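Local structure of EAL/GGDEF domain protein (Methylococcus capsulatus, 3ICL) at residues D37-K42 / V118-I123. The protein is of unknown function but belongs to the GGDEF-domain family, with an alpha/beta fold in which helices pack against a mixed central sheet. The protein carries 1 engineered substitution. Residues are numbered along the deposited sequence; the frame is centred on the assembly and turned at random.
Sequences DVDNFK and VISVSI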
loop_
_atom_site.group_PDB
_atom_site.type_symbol
_atom_site.label_atom_id
_atom_site.label_comp_id
_atom_site.label_asym_id
_atom_site.label_seq_id
_atom_site.Cartn_x
_atom_site.Cartn_y
_atom_site.Cartn_z
ATOM N N ASP A 37 -5.755 0.126 -0.773
ATOM C CA ASP A 37 -7.009 0.656 -0.262
ATOM C C ASP A 37 -7.697 -0.407 0.575
ATOM O O ASP A 37 -7.815 -1.559 0.147
ATOM C CB ASP A 37 -7.921 1.021 -1.437
ATOM C CG ASP A 37 -9.167 1.759 -1.013
ATOM O OD1 ASP A 37 -9.515 1.744 0.189
ATOM O OD2 ASP A 37 -9.813 2.354 -1.900
ATOM N N VAL A 38 -8.117 -0.035 1.779
ATOM C CA VAL A 38 -8.858 -0.969 2.614
ATOM C C VAL A 38 -10.275 -0.641 2.180
ATOM O O VAL A 38 -10.910 0.281 2.697
ATOM C CB VAL A 38 -8.664 -0.695 4.114
ATOM C CG1 VAL A 38 -9.488 -1.677 4.932
ATOM C CG2 VAL A 38 -7.192 -0.840 4.474
ATOM N N ASP A 39 -10.741 -1.391 1.187
ATOM C CA ASP A 39 -12.052 -1.187 0.591
ATOM C C ASP A 39 -13.254 -1.083 1.515
ATOM O O ASP A 39 -14.099 -0.211 1.324
ATOM C CB ASP A 39 -12.331 -2.275 -0.453
ATOM C CG ASP A 39 -11.307 -2.290 -1.578
ATOM O OD1 ASP A 39 -10.658 -1.248 -1.821
ATOM O OD2 ASP A 39 -11.162 -3.346 -2.230
ATOM N N ASN A 40 -13.346 -1.959 2.512
ATOM C CA ASN A 40 -14.505 -1.933 3.402
ATOM C C ASN A 40 -14.264 -1.272 4.758
ATOM O O ASN A 40 -15.023 -1.477 5.706
ATOM C CB ASN A 40 -15.037 -3.367 3.588
ATOM C CG ASN A 40 -14.047 -4.276 4.294
ATOM O OD1 ASN A 40 -12.844 -4.011 4.317
ATOM N ND2 ASN A 40 -14.552 -5.367 4.861
ATOM N N PHE A 41 -13.227 -0.450 4.847
ATOM C CA PHE A 41 -12.920 0.203 6.106
ATOM C C PHE A 41 -14.019 1.109 6.653
ATOM O O PHE A 41 -14.331 1.055 7.837
ATOM C CB PHE A 41 -11.632 1.017 6.001
ATOM C CG PHE A 41 -11.224 1.639 7.303
ATOM C CD1 PHE A 41 -10.634 0.869 8.299
ATOM C CD2 PHE A 41 -11.473 2.983 7.554
ATOM C CE1 PHE A 41 -10.295 1.425 9.533
ATOM C CE2 PHE A 41 -11.138 3.555 8.788
ATOM C CZ PHE A 41 -10.547 2.769 9.779
ATOM N N LYS A 42 -14.594 1.950 5.801
ATOM C CA LYS A 42 -15.633 2.874 6.246
ATOM C C LYS A 42 -16.791 2.176 6.952
ATOM O O LYS A 42 -17.225 2.605 8.023
ATOM C CB LYS A 42 -16.178 3.681 5.067
ATOM C CG LYS A 42 -17.397 4.517 5.435
ATOM C CD LYS A 42 -17.983 5.236 4.234
ATOM C CE LYS A 42 -19.383 5.740 4.544
ATOM N NZ LYS A 42 -19.408 6.593 5.763
ATOM N N VAL A 118 -12.729 -9.141 8.679
ATOM C CA VAL A 118 -12.072 -9.495 7.435
ATOM C C VAL A 118 -12.156 -8.272 6.528
ATOM O O VAL A 118 -13.243 -7.817 6.186
ATOM C CB VAL A 118 -12.760 -10.705 6.757
ATOM C CG1 VAL A 118 -14.252 -10.445 6.605
ATOM C CG2 VAL A 118 -12.124 -10.970 5.400
ATOM N N ILE A 119 -11.008 -7.712 6.165
ATOM C CA ILE A 119 -11.019 -6.542 5.296
ATOM C C ILE A 119 -10.885 -6.970 3.852
ATOM O O ILE A 119 -10.354 -8.048 3.561
ATOM C CB ILE A 119 -9.856 -5.560 5.600
ATOM C CG1 ILE A 119 -8.514 -6.288 5.497
ATOM C CG2 ILE A 119 -10.052 -4.919 6.967
ATOM C CD1 ILE A 119 -7.316 -5.385 5.608
ATOM N N SER A 120 -11.388 -6.130 2.953
ATOM C CA SER A 120 -11.282 -6.372 1.519
ATOM C C SER A 120 -10.224 -5.351 1.076
ATOM O O SER A 120 -10.242 -4.203 1.523
ATOM C CB SER A 120 -12.630 -6.123 0.833
ATOM O OG SER A 120 -13.108 -4.824 1.121
ATOM N N VAL A 121 -9.304 -5.769 0.211
ATOM C CA VAL A 121 -8.203 -4.904 -0.221
ATOM C C VAL A 121 -8.029 -4.791 -1.736
ATOM O O VAL A 121 -8.224 -5.762 -2.464
ATOM C CB VAL A 121 -6.860 -5.432 0.371
ATOM C CG1 VAL A 121 -5.690 -4.609 -0.129
ATOM C CG2 VAL A 121 -6.915 -5.412 1.896
ATOM N N SER A 122 -7.662 -3.599 -2.202
ATOM C CA SER A 122 -7.412 -3.368 -3.630
ATOM C C SER A 122 -6.082 -2.647 -3.757
ATOM O O SER A 122 -5.833 -1.662 -3.064
ATOM C CB SER A 122 -8.511 -2.519 -4.269
ATOM O OG SER A 122 -9.669 -3.287 -4.530
ATOM N N ILE A 123 -5.228 -3.138 -4.649
ATOM C CA ILE A 123 -3.916 -2.545 -4.831
ATOM C C ILE A 123 -3.617 -2.109 -6.263
ATOM O O ILE A 123 -3.815 -2.868 -7.213
ATOM C CB ILE A 123 -2.811 -3.533 -4.405
ATOM C CG1 ILE A 123 -3.020 -3.953 -2.945
ATOM C CG2 ILE A 123 -1.441 -2.889 -4.599
ATOM C CD1 ILE A 123 -2.030 -4.997 -2.454
#
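D37 and S122 form an antiparallel hydrogen-bonded pair between neighbouring strands of the GGDEF-domain sheet, where strand 32-38 ends beside the start of strand 121-127: D37 N reaches S122 O at 2.9 Å, and S122 N returns to D37 O at 3.1 Å. V38 and V121 follow as the non-hydrogen-bonded pair, with V121 CA lending a CA-H...O contact to D37 O. Beyond them the pairing frays. The D39 N to S120 O bond is weak, bent to 124°, as the chain enters the type I turn V38-F41 that leads into helix 41-48.

Side chains take over here. N40 CG lies between its backbone N and carbonyl carbon (chi1 65°), which turns the amide toward the backbone of 118-120, gripped twice. ND2 gives a proton to V118 O at 3.1 Å, in the amide plane and on a carbonyl lone pair, while OD1 takes S120 N at 2.9 Å, with that donor well above the carbonyl plane. D39 brings OD2 to 2.7 Å from S122 OG, whose one proton has a second acceptor within reach, N156 OD1. V38 CG1 meets I119 CG2 at 3.9 Å; I119 also touches helices 50-67 and 96-106.

In effect, the asparagine amide stands in for strand pairing: its two bonds fix the amide's rotation and continue the contact past the last strand pair, up to the N-cap position of helix 41-48.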